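Local coordinates for protein glycerophosphoryl diester phosphodiesterase (Parabacteroides distasonis, PDB 3MZ2) that probably hydrolyses glycerophosphodiesters, as a member of the glycerophosphodiester phosphodiesterase family with its TIM-barrel fold, at residues R171-Y174 against N179-F182; E250-I255 against P268-E273. One frame throughout, in Å; residues are numbered along the deposited sequence.

Interaction 1 (R171-Y174 against N179-F182); sequences RFFY and NFMF
Phe173 and Tyr174 of helix 167-176 meet Phe180 and Phe182 at an alpha-to-beta turn of the TIM barrel, where the chain leaves the helix, reverses and enters strand 182-185. The phenyl group of Phe182 reaches back to the helix and meets it with its rim: CE1 lies 3.6 Å from CB of Phe173, near the plane of the Phe182 ring, and CZ stands 3.9 Å from the backbone N of Tyr174. On the next ring atom, CE2 of Phe182 comes within 4.0 Å of CB of Tyr174, so three successive ring atoms of Phe182 face the start of two side chains. The Tyr174 ring, with CG anti to the backbone N (chi1 178°), packs on Ile200 and Pro201. Phe180 approaches the same helical turn from the loop. Its CD2 is 3.3 Å from O of Phe173, with the oxygen near the ring plane, so the carbonyl meets the polarised C-H rim and not the pi cloud. The Phe173 and Phe180 side chains cross at about a right angle, CE2 of Phe180 standing 4.0 Å from CD1 of Phe173 at the edge of the Phe173 ring. One face of Phe173 is covered by CD2 of Phe172, 3.9 Å above its centre. A serine at Phe180 would probably leave a gap beside O and CB of Phe173 and take away the ring that packs against Ile162 and Thr152. No hydrogen bond joins the two segments; backbone bonds instead tie Phe182 to His204 and Met206, and Met181 to Ile162. Phe173 and Phe180 both also pack on Ile162 of strand 160-164, while helix 144-153 adds Met144 against Phe173 and Thr152 against Phe180.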
# COMPACT_ATOMS: atom_id res chain seq x y z
N ARG A 171 6.26 -2.93 15.38
CA ARG A 171 7.46 -3.40 16.06
C ARG A 171 8.73 -3.01 15.30
O ARG A 171 9.73 -2.64 15.91
CB ARG A 171 7.39 -4.91 16.28
CG ARG A 171 8.60 -5.50 16.98
CD ARG A 171 8.21 -6.77 17.68
NE ARG A 171 8.14 -7.89 16.74
CZ ARG A 171 9.21 -8.60 16.35
NH1 ARG A 171 10.43 -8.30 16.80
NH2 ARG A 171 9.08 -9.62 15.51
N PHE A 172 8.72 -3.09 13.97
CA PHE A 172 9.84 -2.59 13.19
C PHE A 172 10.22 -1.18 13.65
O PHE A 172 11.39 -0.90 13.99
CB PHE A 172 9.50 -2.51 11.70
CG PHE A 172 10.56 -1.79 10.90
CD1 PHE A 172 11.74 -2.45 10.52
CD2 PHE A 172 10.43 -0.43 10.59
CE1 PHE A 172 12.73 -1.78 9.82
CE2 PHE A 172 11.42 0.23 9.90
CZ PHE A 172 12.56 -0.45 9.51
N PHE A 173 9.23 -0.28 13.66
CA PHE A 173 9.50 1.10 14.04
C PHE A 173 9.87 1.24 15.51
O PHE A 173 10.81 1.98 15.85
CB PHE A 173 8.30 2.00 13.74
CG PHE A 173 8.12 2.29 12.30
CD1 PHE A 173 8.96 3.19 11.66
CD2 PHE A 173 7.11 1.67 11.57
CE1 PHE A 173 8.77 3.49 10.29
CE2 PHE A 173 6.93 1.99 10.20
CZ PHE A 173 7.77 2.88 9.58
N TYR A 174 9.12 0.55 16.39
CA TYR A 174 9.29 0.74 17.84
C TYR A 174 10.71 0.27 18.32
O TYR A 174 11.33 0.92 19.15
CB TYR A 174 8.16 0.04 18.60
CG TYR A 174 8.32 0.17 20.08
CD1 TYR A 174 8.04 1.34 20.73
CD2 TYR A 174 8.81 -0.90 20.84
CE1 TYR A 174 8.22 1.45 22.13
CE2 TYR A 174 8.99 -0.77 22.20
CZ TYR A 174 8.70 0.38 22.82
OH TYR A 174 8.93 0.51 24.18
N ASN A 179 10.70 5.95 21.19
CA ASN A 179 10.01 7.20 21.42
C ASN A 179 8.99 7.51 20.32
O ASN A 179 8.30 8.51 20.39
CB ASN A 179 11.02 8.32 21.55
CG ASN A 179 11.84 8.22 22.85
OD1 ASN A 179 11.34 7.79 23.90
ND2 ASN A 179 13.11 8.50 22.76
N PHE A 180 8.87 6.66 19.30
CA PHE A 180 7.85 6.91 18.29
C PHE A 180 6.43 6.74 18.85
O PHE A 180 6.15 5.87 19.70
CB PHE A 180 7.98 5.95 17.14
CG PHE A 180 9.15 6.15 16.20
CD1 PHE A 180 9.62 7.42 15.84
CD2 PHE A 180 9.72 5.05 15.59
CE1 PHE A 180 10.70 7.55 14.97
CE2 PHE A 180 10.76 5.17 14.70
CZ PHE A 180 11.24 6.40 14.38
N MSE A 181 5.51 7.54 18.33
CA MSE A 181 4.08 7.43 18.63
C MSE A 181 3.37 6.96 17.37
O MSE A 181 3.70 7.44 16.29
CB MSE A 181 3.57 8.77 19.09
CG MSE A 181 2.11 8.93 19.42
SE MSE A 181 1.78 8.38 21.26
CE MSE A 181 0.01 7.65 20.96
N PHE A 182 2.37 6.09 17.53
CA PHE A 182 1.71 5.48 16.40
C PHE A 182 0.23 5.82 16.28
O PHE A 182 -0.48 5.92 17.31
CB PHE A 182 1.84 3.95 16.52
CG PHE A 182 3.25 3.50 16.50
CD1 PHE A 182 4.00 3.62 15.34
CD2 PHE A 182 3.84 2.99 17.63
CE1 PHE A 182 5.32 3.24 15.32
CE2 PHE A 182 5.19 2.61 17.64
CZ PHE A 182 5.92 2.69 16.48

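Interaction 2 (E250-I255 against P268-E273)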
# COMPACT_ATOMS: atom_id res chain seq x y z
N GLU A 250 -25.11 16.10 11.75
CA GLU A 250 -25.77 15.12 12.60
C GLU A 250 -24.90 13.88 12.77
O GLU A 250 -24.75 13.35 13.90
CB GLU A 250 -27.16 14.75 12.03
CG GLU A 250 -27.97 13.85 12.98
CD GLU A 250 -27.55 12.41 12.95
OE1 GLU A 250 -27.18 11.90 11.85
OE2 GLU A 250 -27.58 11.79 14.04
N ALA A 251 -24.30 13.43 11.67
CA ALA A 251 -23.47 12.25 11.68
C ALA A 251 -22.21 12.43 12.56
O ALA A 251 -21.84 11.56 13.34
CB ALA A 251 -23.06 11.88 10.22
N TYR A 252 -21.56 13.59 12.47
CA TYR A 252 -20.39 13.85 13.28
C TYR A 252 -20.74 13.87 14.77
O TYR A 252 -20.04 13.30 15.59
CB TYR A 252 -19.71 15.16 12.87
CG TYR A 252 -19.28 15.23 11.41
CD1 TYR A 252 -18.66 14.16 10.78
CD2 TYR A 252 -19.47 16.41 10.69
CE1 TYR A 252 -18.26 14.24 9.45
CE2 TYR A 252 -19.08 16.50 9.35
CZ TYR A 252 -18.47 15.42 8.73
OH TYR A 252 -18.10 15.53 7.42
N ARG A 253 -21.85 14.51 15.12
CA ARG A 253 -22.32 14.45 16.51
C ARG A 253 -22.65 13.04 17.00
O ARG A 253 -22.29 12.68 18.11
CB ARG A 253 -23.50 15.43 16.72
CG ARG A 253 -23.09 16.89 16.73
CD ARG A 253 -24.26 17.77 17.06
NE ARG A 253 -25.33 17.77 16.06
CZ ARG A 253 -25.41 18.61 15.02
NH1 ARG A 253 -24.46 19.56 14.82
NH2 ARG A 253 -26.45 18.51 14.19
N MSE A 254 -23.29 12.23 16.16
CA MSE A 254 -23.64 10.86 16.54
C MSE A 254 -22.36 10.07 16.87
O MSE A 254 -22.31 9.33 17.86
CB MSE A 254 -24.44 10.21 15.41
CG MSE A 254 -24.75 8.78 15.64
SE MSE A 254 -26.39 8.25 14.67
CE MSE A 254 -25.86 8.74 12.81
N ILE A 255 -21.30 10.28 16.09
CA ILE A 255 -20.04 9.59 16.33
C ILE A 255 -19.51 9.92 17.72
O ILE A 255 -19.13 9.01 18.47
CB ILE A 255 -18.98 9.86 15.27
CG1 ILE A 255 -19.42 9.21 13.95
CG2 ILE A 255 -17.62 9.33 15.74
CD1 ILE A 255 -18.78 9.81 12.69
N PRO A 268 -12.68 18.77 8.15
CA PRO A 268 -12.46 19.03 9.59
C PRO A 268 -13.14 20.29 10.16
O PRO A 268 -13.46 20.34 11.35
CB PRO A 268 -10.94 19.15 9.67
CG PRO A 268 -10.51 19.55 8.27
CD PRO A 268 -11.42 18.80 7.38
N ILE A 269 -13.30 21.32 9.33
CA ILE A 269 -13.96 22.56 9.74
C ILE A 269 -15.43 22.29 9.95
O ILE A 269 -16.03 22.74 10.94
CB ILE A 269 -13.73 23.73 8.77
CG1 ILE A 269 -12.22 24.01 8.62
CG2 ILE A 269 -14.49 25.03 9.30
CD1 ILE A 269 -11.90 24.89 7.45
N GLU A 270 -16.03 21.48 9.08
CA GLU A 270 -17.44 21.13 9.29
C GLU A 270 -17.58 20.29 10.55
O GLU A 270 -18.57 20.44 11.31
CB GLU A 270 -18.00 20.35 8.11
CG GLU A 270 -18.26 21.15 6.89
CD GLU A 270 -19.05 20.37 5.84
OE1 GLU A 270 -19.93 19.57 6.18
OE2 GLU A 270 -18.75 20.54 4.65
N VAL A 271 -16.63 19.38 10.78
CA VAL A 271 -16.64 18.56 11.98
C VAL A 271 -16.60 19.48 13.22
O VAL A 271 -17.41 19.33 14.14
CB VAL A 271 -15.51 17.52 12.04
CG1 VAL A 271 -15.59 16.74 13.36
CG2 VAL A 271 -15.66 16.55 10.90
N ALA A 272 -15.69 20.44 13.19
CA ALA A 272 -15.55 21.39 14.30
C ALA A 272 -16.82 22.15 14.56
O ALA A 272 -17.26 22.26 15.69
CB ALA A 272 -14.41 22.39 14.02
N GLU A 273 -17.43 22.72 13.52
CA GLU A 273 -18.70 23.42 13.69
C GLU A 273 -19.80 22.52 14.23
O GLU A 273 -20.58 22.95 15.09
CB GLU A 273 -19.10 24.14 12.37
CG GLU A 273 -18.04 25.21 12.06
CD GLU A 273 -18.31 26.10 10.87
OE1 GLU A 273 -19.40 25.98 10.27
OE2 GLU A 273 -17.39 26.95 10.58
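Tyr252 of helix 245-257 lays its ring across Val271 of helix 268-275, a helix-to-helix contact on the outer layer of the TIM barrel, with strand 262-265 lying between the two helices in sequence. The valine meets the ring face on: CG2 sits over its centre in a CH-pi contact, 3.5 Å from the centroid and 3° off the ring normal. Because the methyl is so nearly centred, all six ring carbons lie at similar distances from it, from 3.7 Å at CZ to 3.9 Å at CG of Tyr252. The two side chains cross at about a right angle. In Val271 the first torsion places CG1 anti to the backbone N (chi1 178°) and CG2 beside that N, and it is this second branch that meets the tyrosine. The backbone of Val271 follows the methyl in, its CA 3.8 Å from CD2 of Tyr252. Glu270 touches more lightly: its CB approaches CE2 of Tyr252, while its chain extends beyond CG to a carboxylate whose partners lie outside the contact, OE1 in a salt bridge with Arg248 and OE2 in one with Arg267. Two positive partners would probably favour the ionised form and limit the turning of the carboxylate. On the barrel side, Tyr252 and Val271 both touch Ser265 of strand 262-265, and Val271 also packs on Ile263 and on Ile34 of strand 33-36. At the far end of the tyrosine, OH is hydrogen-bonded to OD1 of Asp240.

In the fold
Interaction 1 comes first along the chain and closes before interaction 2 opens. Their centres are 30 Å apart, on opposite sides of the chain's centre. Both lie against the same closed barrel of parallel strands: strand 182-185, entered from interaction 1, connects through strands 205-210 and 231-234 to strand 262-265, which interaction 2 packs against. The first contact joins a helix to the loop after it and the first residue of the next strand, whereas the second joins two consecutive helices of the outer layer. The two contacts thus join neighbouring elements in opposite walls of one barrel, about 18 Å apart at their nearest atoms.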